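Local coordinates for protein endoglucanase E-5 (Thermobifida fusca, PDB 2CKS) that catalyses the endohydrolysis of 1,4-beta-D-glucosidic linkages in cellulose, lichenin and cereal beta-D-glucans, at residues A[77-82]-A[120-125]; A[113-118]-A[149-154]; A[178-183]-A[215-220]. One frame throughout, in Å; residues are numbered along the deposited sequence.

All three contacts lie in the shell of the (beta/alpha)8 barrel that forms this family 5 catalytic domain. Interactions 1 and 2 share helix 112-126, which packs on helix 75-90 in one and on helix 145-162 in the other. Their segments alternate along the chain, their centres are about 15 Å apart, and they touch where T79 meets F118. Interaction 3 comes later in sequence and joins a loop to helix 212-224. Its centre is about 33 Å from that of interaction 1, across the chain's centre, and about 25 Å from that of interaction 2. Interactions 1 and 2 thus join three successive helices of the outer ring; interaction 3 packs a loop farther round the barrel.

Interaction 1: A[77-82]-A[120-125]; sequences GFTDRM and AEIAQR
T79 and I122 mark the closest approach of the two backbones, with CA atoms 8.1 Å apart. Both segments are regular helix, 77-82 within helix 75-90 and 120-125 within helix 112-126, and they run in the same general direction but not parallel. T79 points its side chain at the other helix. Its CG2 is anti to the backbone N (chi1 -58° for OG1), which sends the methyl across the gap and turns the hydroxyl back to the carbonyl O of P75, one turn earlier in its own helix. The methyl lands over the flat face of the E121 carboxylate: T79 CG2 is 3.6 Å from E121 CD, and the distances to OE1 and OE2 are nearly the same. E121 gets there with an extended chain, CG anti to its backbone N (chi1 177°). Beside it the buried I122 adds a looser hydrocarbon contact, its CD1 4.4 Å from T79 CG2. In the (beta/alpha)8 barrel these helices follow strands 59-65 and 95-101, so the contact joins neighbouring members of the outer helical ring. M82 also faces helix 112-126, and it packs inward on L62 and M64 of strand 59-65. The charge of E121 is met from the side of helix 75-90, where OE1 receives both R76 NH2 and H83 NE2. R76 NH2 also forms a salt bridge with D80 OD1; D80 OD1 and E121 OE1 are 4.7 Å apart. An arginine shared by two carboxylates probably offsets their mutual repulsion. No hydrogen bond links the two six-residue segments themselves: they meet through a methyl laid on a carboxylate face, while R76 and H83, flanking segment 77-82, supply directional polar links between the helices.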
loop_
_atom_site.group_PDB
_atom_site.type_symbol
_atom_site.label_atom_id
_atom_site.label_comp_id
_atom_site.label_asym_id
_atom_site.label_seq_id
_atom_site.Cartn_x
_atom_site.Cartn_y
_atom_site.Cartn_z
ATOM N N GLY A 77 12.348 17.970 -3.086
ATOM C CA GLY A 77 12.801 17.343 -1.855
ATOM C C GLY A 77 12.079 16.027 -1.584
ATOM O O GLY A 77 12.695 15.052 -1.182
ATOM N N PHE A 78 10.775 16.009 -1.808
ATOM C CA PHE A 78 9.996 14.787 -1.594
ATOM C C PHE A 78 10.381 13.702 -2.587
ATOM O O PHE A 78 10.491 12.540 -2.211
ATOM C CB PHE A 78 8.488 15.042 -1.627
ATOM C CG PHE A 78 7.931 15.535 -0.327
ATOM C CD1 PHE A 78 7.550 14.644 0.673
ATOM C CD2 PHE A 78 7.795 16.893 -0.092
ATOM C CE1 PHE A 78 7.045 15.112 1.882
ATOM C CE2 PHE A 78 7.283 17.359 1.103
ATOM C CZ PHE A 78 6.908 16.470 2.088
ATOM N N THR A 79 10.612 14.074 -3.841
ATOM C CA THR A 79 11.014 13.094 -4.843
ATOM C C THR A 79 12.377 12.488 -4.491
ATOM O O THR A 79 12.564 11.276 -4.580
ATOM C CB THR A 79 11.057 13.745 -6.230
ATOM O OG1 THR A 79 9.773 14.297 -6.545
ATOM C CG2 THR A 79 11.317 12.706 -7.328
ATOM N N ASP A 80 13.321 13.326 -4.069
ATOM C CA ASP A 80 14.650 12.842 -3.723
ATOM C C ASP A 80 14.592 11.902 -2.524
ATOM O O ASP A 80 15.294 10.901 -2.485
ATOM C CB ASP A 80 15.615 13.999 -3.452
ATOM C CG ASP A 80 16.098 14.667 -4.724
ATOM O OD1 ASP A 80 16.049 14.032 -5.805
ATOM O OD2 ASP A 80 16.551 15.830 -4.730
ATOM N N ARG A 81 13.735 12.202 -1.554
ATOM C CA ARG A 81 13.589 11.307 -0.413
ATOM C C ARG A 81 12.962 9.966 -0.824
ATOM O O ARG A 81 13.334 8.910 -0.301
ATOM C CB ARG A 81 12.792 11.980 0.691
ATOM C CG ARG A 81 12.523 11.119 1.906
ATOM C CD ARG A 81 13.774 10.530 2.553
ATOM N NE ARG A 81 13.451 10.054 3.891
ATOM C CZ ARG A 81 14.169 9.192 4.592
ATOM N NH1 ARG A 81 15.280 8.654 4.107
ATOM N NH2 ARG A 81 13.756 8.851 5.804
ATOM N N MET A 82 12.016 10.011 -1.752
ATOM C CA MET A 82 11.400 8.790 -2.246
ATOM C C MET A 82 12.429 7.917 -2.964
ATOM O O MET A 82 12.470 6.716 -2.742
ATOM C CB MET A 82 10.203 9.104 -3.140
ATOM C CG MET A 82 8.996 9.653 -2.377
ATOM S SD MET A 82 8.230 8.509 -1.210
ATOM C CE MET A 82 7.251 7.513 -2.318
ATOM N N ALA A 120 6.881 9.709 -13.898
ATOM C CA ALA A 120 7.847 9.669 -14.994
ATOM C C ALA A 120 9.262 9.612 -14.435
ATOM O O ALA A 120 10.084 8.831 -14.895
ATOM C CB ALA A 120 7.694 10.869 -15.893
ATOM N N GLU A 121 9.550 10.436 -13.431
ATOM C CA GLU A 121 10.881 10.445 -12.835
ATOM C C GLU A 121 11.191 9.125 -12.113
ATOM O O GLU A 121 12.277 8.555 -12.269
ATOM C CB GLU A 121 11.064 11.620 -11.878
ATOM C CG GLU A 121 12.431 11.559 -11.214
ATOM C CD GLU A 121 12.888 12.834 -10.547
ATOM O OE1 GLU A 121 13.918 12.746 -9.832
ATOM O OE2 GLU A 121 12.247 13.895 -10.720
ATOM N N ILE A 122 10.235 8.633 -11.334
ATOM C CA ILE A 122 10.441 7.416 -10.567
ATOM C C ILE A 122 10.618 6.232 -11.508
ATOM O O ILE A 122 11.544 5.447 -11.357
ATOM C CB ILE A 122 9.252 7.166 -9.619
ATOM C CG1 ILE A 122 9.144 8.273 -8.563
ATOM C CG2 ILE A 122 9.352 5.775 -8.978
ATOM C CD1 ILE A 122 10.318 8.407 -7.611
ATOM N N ALA A 123 9.734 6.103 -12.491
ATOM C CA ALA A 123 9.800 4.966 -13.410
ATOM C C ALA A 123 11.091 4.940 -14.226
ATOM O O ALA A 123 11.647 3.870 -14.460
ATOM C CB ALA A 123 8.585 4.950 -14.333
ATOM N N GLN A 124 11.561 6.103 -14.672
ATOM C CA GLN A 124 12.811 6.157 -15.438
ATOM C C GLN A 124 13.990 5.745 -14.556
ATOM O O GLN A 124 14.786 4.886 -14.944
ATOM C CB GLN A 124 13.055 7.544 -16.040
ATOM C CG GLN A 124 14.193 7.574 -17.080
ATOM C CD GLN A 124 15.581 7.833 -16.495
ATOM O OE1 GLN A 124 15.721 8.278 -15.350
ATOM N NE2 GLN A 124 16.613 7.564 -17.293
ATOM N N ARG A 125 14.072 6.323 -13.359
ATOM C CA ARG A 125 15.192 6.054 -12.462
ATOM C C ARG A 125 15.270 4.594 -12.051
ATOM O O ARG A 125 16.360 4.019 -11.973
ATOM C CB ARG A 125 15.071 6.912 -11.205
ATOM C CG ARG A 125 16.218 6.747 -10.214
ATOM C CD ARG A 125 17.501 7.426 -10.647
ATOM N NE ARG A 125 17.419 8.883 -10.543
ATOM C CZ ARG A 125 17.583 9.586 -9.414
ATOM N NH1 ARG A 125 17.839 8.984 -8.250
ATOM N NH2 ARG A 125 17.481 10.909 -9.453
#

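Interaction 2: A[113-118]-A[149-154]; sequences DRAKTF and KSYAEE
Y151 and A115 meet end-on: the tyrosine ring reaches across from helix 145-162 and presents its hydroxyl, not a face, to the methyl of A115 on helix 112-126. Y151 OH is 3.8 Å from A115 CB. With CG anti to the backbone N (chi1 164°), the ring leaves the helix toward its neighbour, and its hydroxyl is hydrogen-bonded to the carbonyl O of I136, just past strand 132-135. The buried hydroxyl thus has a backbone partner, and the same oxygen also touches the methyl of A115. W100 of strand 95-101 lies against both A115 and Y151, and L112 and P108 add further apolar contacts around the ring. These are consecutive helices of the (beta/alpha)8 barrel, following strands 95-101 and 132-135, and Y151 spans from helix 145-162 to A115 and W100; its side chain is about 11 Å from that of E139, the probable proton donor. Nearer the surface, K116 reaches out to the backbone of E154. The lysine chain is extended beyond CG, and its CE passes 3.7 Å from the carbonyl O of E154. The same methylene is 4.4 Å from E154 CB. Water takes over at the charged end. K116 NZ stands 5.2 Å from E154 OE2, too far for a direct ion pair, and two waters fill in between the residues. Both accept from the ammonium group. One of them, 2.6 Å from K116 NZ, donates to the carboxylate oxygen OE2 of E154 in a longer bond. The other donates to the backbone carbonyl, 2.7 Å from E154 O.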
loop_
_atom_site.group_PDB
_atom_site.type_symbol
_atom_site.label_atom_id
_atom_site.label_comp_id
_atom_site.label_asym_id
_atom_site.label_seq_id
_atom_site.Cartn_x
_atom_site.Cartn_y
_atom_site.Cartn_z
ATOM N N ASP A 113 -1.448 16.119 -13.128
ATOM C CA ASP A 113 -0.276 16.745 -13.740
ATOM C C ASP A 113 0.976 16.466 -12.906
ATOM O O ASP A 113 2.010 16.075 -13.452
ATOM C CB ASP A 113 -0.496 18.253 -13.914
ATOM C CG ASP A 113 0.522 18.904 -14.837
ATOM O OD1 ASP A 113 0.913 18.284 -15.848
ATOM O OD2 ASP A 113 0.976 20.052 -14.627
ATOM N N ARG A 114 0.861 16.619 -11.583
ATOM C CA ARG A 114 1.943 16.281 -10.656
ATOM C C ARG A 114 2.294 14.805 -10.711
ATOM O O ARG A 114 3.465 14.446 -10.653
ATOM C CB ARG A 114 1.550 16.600 -9.210
ATOM C CG ARG A 114 1.780 18.017 -8.799
ATOM C CD ARG A 114 1.397 18.258 -7.358
ATOM N NE ARG A 114 -0.047 18.408 -7.238
ATOM C CZ ARG A 114 -0.685 19.563 -7.292
ATOM N NH1 ARG A 114 -0.007 20.692 -7.466
ATOM N NH2 ARG A 114 -2.010 19.588 -7.188
ATOM N N ALA A 115 1.275 13.956 -10.781
ATOM C CA ALA A 115 1.475 12.507 -10.768
ATOM C C ALA A 115 2.272 12.064 -11.985
ATOM O O ALA A 115 3.171 11.229 -11.882
ATOM C CB ALA A 115 0.141 11.781 -10.716
ATOM N N LYS A 116 1.972 12.650 -13.137
ATOM C CA LYS A 116 2.697 12.313 -14.353
ATOM C C LYS A 116 4.162 12.708 -14.214
ATOM O O LYS A 116 5.039 11.961 -14.606
ATOM C CB LYS A 116 2.094 13.008 -15.574
ATOM C CG LYS A 116 0.750 12.490 -15.997
ATOM C CD LYS A 116 0.322 13.178 -17.293
ATOM C CE LYS A 116 -0.982 12.643 -17.823
ATOM N NZ LYS A 116 -1.333 13.327 -19.108
ATOM N N THR A 117 4.427 13.883 -13.654
ATOM C CA THR A 117 5.796 14.339 -13.457
ATOM C C THR A 117 6.559 13.436 -12.493
ATOM O O THR A 117 7.678 13.015 -12.772
ATOM C CB THR A 117 5.786 15.774 -12.952
ATOM O OG1 THR A 117 5.244 16.609 -13.978
ATOM C CG2 THR A 117 7.198 16.315 -12.719
ATOM N N PHE A 118 5.936 13.126 -11.368
ATOM C CA PHE A 118 6.573 12.317 -10.337
ATOM C C PHE A 118 6.814 10.894 -10.842
ATOM O O PHE A 118 7.921 10.390 -10.751
ATOM C CB PHE A 118 5.721 12.306 -9.064
ATOM C CG PHE A 118 6.180 11.316 -8.018
ATOM C CD1 PHE A 118 7.275 11.580 -7.213
ATOM C CD2 PHE A 118 5.493 10.122 -7.826
ATOM C CE1 PHE A 118 7.680 10.656 -6.256
ATOM C CE2 PHE A 118 5.894 9.217 -6.873
ATOM C CZ PHE A 118 6.968 9.475 -6.096
ATOM N N LYS A 149 -11.132 5.077 -13.579
ATOM C CA LYS A 149 -10.628 4.321 -14.716
ATOM C C LYS A 149 -9.958 5.249 -15.743
ATOM O O LYS A 149 -8.884 4.960 -16.233
ATOM C CB LYS A 149 -11.783 3.527 -15.361
ATOM C CG LYS A 149 -11.407 2.810 -16.653
ATOM C CD LYS A 149 -12.607 2.134 -17.295
ATOM C CE LYS A 149 -12.558 2.188 -18.815
ATOM N NZ LYS A 149 -11.610 1.174 -19.335
ATOM N N SER A 150 -10.591 6.370 -16.068
ATOM C CA SER A 150 -10.012 7.291 -17.045
ATOM C C SER A 150 -8.744 7.955 -16.497
ATOM O O SER A 150 -7.811 8.202 -17.248
ATOM C CB SER A 150 -11.033 8.333 -17.518
ATOM O OG SER A 150 -11.540 9.104 -16.446
ATOM N N TYR A 151 -8.699 8.211 -15.188
ATOM C CA TYR A 151 -7.490 8.731 -14.553
ATOM C C TYR A 151 -6.366 7.714 -14.708
ATOM O O TYR A 151 -5.254 8.064 -15.091
ATOM C CB TYR A 151 -7.727 9.023 -13.062
ATOM C CG TYR A 151 -6.444 9.197 -12.271
ATOM C CD1 TYR A 151 -5.747 10.406 -12.278
ATOM C CD2 TYR A 151 -5.911 8.148 -11.534
ATOM C CE1 TYR A 151 -4.565 10.558 -11.556
ATOM C CE2 TYR A 151 -4.729 8.289 -10.836
ATOM C CZ TYR A 151 -4.063 9.487 -10.840
ATOM O OH TYR A 151 -2.893 9.591 -10.109
ATOM N N ALA A 152 -6.667 6.451 -14.410
ATOM C CA ALA A 152 -5.682 5.382 -14.461
ATOM C C ALA A 152 -5.123 5.268 -15.873
ATOM O O ALA A 152 -3.931 5.101 -16.072
ATOM C CB ALA A 152 -6.301 4.046 -14.015
ATOM N N GLU A 153 -5.995 5.425 -16.859
ATOM C CA GLU A 153 -5.604 5.281 -18.256
ATOM C C GLU A 153 -4.782 6.480 -18.765
ATOM O O GLU A 153 -4.122 6.384 -19.800
ATOM C CB GLU A 153 -6.852 4.983 -19.100
ATOM C CG GLU A 153 -7.380 3.585 -18.781
ATOM C CD GLU A 153 -8.724 3.235 -19.382
ATOM O OE1 GLU A 153 -9.123 2.057 -19.225
ATOM O OE2 GLU A 153 -9.376 4.097 -20.011
ATOM N N GLU A 154 -4.800 7.588 -18.024
ATOM C CA GLU A 154 -3.918 8.736 -18.279
ATOM C C GLU A 154 -2.518 8.553 -17.665
ATOM O O GLU A 154 -1.525 8.968 -18.250
ATOM C CB GLU A 154 -4.557 10.043 -17.761
ATOM C CG GLU A 154 -5.828 10.443 -18.500
ATOM C CD GLU A 154 -6.569 11.620 -17.886
ATOM O OE1 GLU A 154 -7.248 11.462 -16.857
ATOM O OE2 GLU A 154 -6.477 12.713 -18.438
HETATM O O HOH W 1 -1.149 10.451 -20.420
HETATM O O HOH W 2 -3.659 12.571 -20.110
#

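Interaction 3: A[178-183]-A[215-220]; sequences LGVSEG and LNALRE
L178 sends its side chain from the loop toward helix 212-224, its CA 7.3 Å from that of A217. CB leads to CG, which sits beside the backbone N and anti to the carbonyl carbon (chi1 -64°); neither comes within 4.5 Å of segment 215-220. From CG one methyl does the touching. L178 CD1 comes to 3.8 Å from the backbone carbonyl O of A217 and then, a little farther off, 4.3 Å from L218 CA, so the tip rests on the helix backbone. CD2, the other branch, has no atom of that segment within 4.5 Å. F203 of strand 199-206, A221 and F225 also pack on this side chain. In this (beta/alpha)8 barrel the loop belongs to the connection between strands 168-170 and 199-206, which holds the short helices 173-176 and 187-191. The contact therefore packs that connection on helix 212-224, which follows strand 199-206, with F203 touching both L178 and L218. G179 has a positive phi (86°), a conformation that suits glycine. V180, the next residue, again faces the helix: its CG2 meets A217 CB at 3.4 Å, tighter than ordinary carbon contact, while P186 packs on A217 from farther along the loop.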
loop_
_atom_site.group_PDB
_atom_site.type_symbol
_atom_site.label_atom_id
_atom_site.label_comp_id
_atom_site.label_asym_id
_atom_site.label_seq_id
_atom_site.Cartn_x
_atom_site.Cartn_y
_atom_site.Cartn_z
ATOM N N LEU A 178 -13.462 -0.706 -2.745
ATOM C CA LEU A 178 -14.088 -1.401 -3.870
ATOM C C LEU A 178 -15.522 -0.909 -4.082
ATOM O O LEU A 178 -16.382 -1.653 -4.560
ATOM C CB LEU A 178 -14.042 -2.927 -3.685
ATOM C CG LEU A 178 -12.642 -3.561 -3.654
ATOM C CD1 LEU A 178 -12.694 -4.940 -3.026
ATOM C CD2 LEU A 178 -12.047 -3.633 -5.044
ATOM N N GLY A 179 -15.771 0.349 -3.726
ATOM C CA GLY A 179 -17.089 0.941 -3.843
ATOM C C GLY A 179 -18.021 0.714 -2.667
ATOM O O GLY A 179 -19.078 1.324 -2.627
ATOM N N VAL A 180 -17.650 -0.132 -1.710
ATOM C CA VAL A 180 -18.578 -0.521 -0.637
ATOM C C VAL A 180 -19.069 0.685 0.181
ATOM O O VAL A 180 -20.253 0.782 0.510
ATOM C CB VAL A 180 -17.957 -1.589 0.296
ATOM C CG1 VAL A 180 -18.871 -1.882 1.486
ATOM C CG2 VAL A 180 -17.665 -2.870 -0.469
ATOM N N SER A 181 -18.163 1.605 0.489
ATOM C CA SER A 181 -18.492 2.760 1.319
ATOM C C SER A 181 -19.382 3.778 0.602
ATOM O O SER A 181 -19.973 4.648 1.249
ATOM C CB SER A 181 -17.215 3.445 1.801
ATOM O OG SER A 181 -16.658 4.248 0.782
ATOM N N GLU A 182 -19.483 3.665 -0.723
ATOM C CA GLU A 182 -20.324 4.568 -1.525
ATOM C C GLU A 182 -21.484 3.810 -2.185
ATOM O O GLU A 182 -21.976 4.202 -3.247
ATOM C CB GLU A 182 -19.458 5.329 -2.545
ATOM C CG GLU A 182 -18.531 6.341 -1.866
ATOM C CD GLU A 182 -17.648 7.139 -2.816
ATOM O OE1 GLU A 182 -17.712 6.909 -4.044
ATOM O OE2 GLU A 182 -16.881 8.009 -2.318
ATOM N N GLY A 183 -21.908 2.720 -1.545
ATOM C CA GLY A 183 -23.077 1.956 -1.956
ATOM C C GLY A 183 -22.945 1.061 -3.175
ATOM O O GLY A 183 -23.949 0.691 -3.784
ATOM N N LEU A 215 -15.709 -7.598 4.224
ATOM C CA LEU A 215 -15.052 -8.896 4.064
ATOM C C LEU A 215 -15.606 -9.636 2.841
ATOM O O LEU A 215 -14.853 -10.179 2.042
ATOM C CB LEU A 215 -15.215 -9.736 5.342
ATOM C CG LEU A 215 -14.511 -11.089 5.403
ATOM C CD1 LEU A 215 -13.019 -10.897 5.531
ATOM C CD2 LEU A 215 -15.042 -11.910 6.574
ATOM N N ASN A 216 -16.923 -9.643 2.699
ATOM C CA ASN A 216 -17.569 -10.254 1.539
ATOM C C ASN A 216 -17.137 -9.628 0.211
ATOM O O ASN A 216 -16.901 -10.344 -0.767
ATOM C CB ASN A 216 -19.099 -10.192 1.667
ATOM C CG ASN A 216 -19.646 -11.148 2.728
ATOM O OD1 ASN A 216 -18.972 -12.068 3.152
ATOM N ND2 ASN A 216 -20.879 -10.917 3.153
ATOM N N ALA A 217 -17.024 -8.303 0.182
ATOM C CA ALA A 217 -16.605 -7.592 -1.024
ATOM C C ALA A 217 -15.182 -7.955 -1.419
ATOM O O ALA A 217 -14.876 -8.054 -2.599
ATOM C CB ALA A 217 -16.740 -6.087 -0.836
ATOM N N LEU A 218 -14.309 -8.140 -0.436
ATOM C CA LEU A 218 -12.938 -8.549 -0.712
ATOM C C LEU A 218 -12.893 -9.958 -1.318
ATOM O O LEU A 218 -12.172 -10.199 -2.284
ATOM C CB LEU A 218 -12.101 -8.470 0.562
ATOM C CG LEU A 218 -10.633 -8.873 0.445
ATOM C CD1 LEU A 218 -9.921 -8.046 -0.617
ATOM C CD2 LEU A 218 -9.973 -8.704 1.790
ATOM N N ARG A 219 -13.669 -10.875 -0.750
ATOM C CA ARG A 219 -13.808 -12.225 -1.300
ATOM C C ARG A 219 -14.325 -12.175 -2.740
ATOM O O ARG A 219 -13.772 -12.817 -3.637
ATOM C CB ARG A 219 -14.777 -13.053 -0.447
ATOM C CG ARG A 219 -14.158 -14.251 0.216
ATOM C CD ARG A 219 -15.157 -15.202 0.869
ATOM N NE ARG A 219 -15.193 -15.082 2.335
ATOM C CZ ARG A 219 -16.132 -14.453 3.036
ATOM N NH1 ARG A 219 -17.148 -13.866 2.436
ATOM N NH2 ARG A 219 -16.060 -14.410 4.363
ATOM N N GLU A 220 -15.378 -11.392 -2.950
ATOM C CA GLU A 220 -15.983 -11.227 -4.266
ATOM C C GLU A 220 -14.979 -10.690 -5.290
ATOM O O GLU A 220 -14.860 -11.215 -6.386
ATOM C CB GLU A 220 -17.183 -10.283 -4.159
ATOM C CG GLU A 220 -17.948 -10.090 -5.451
ATOM C CD GLU A 220 -19.074 -9.078 -5.343
ATOM O OE1 GLU A 220 -19.254 -8.463 -4.259
ATOM O OE2 GLU A 220 -19.786 -8.900 -6.357
#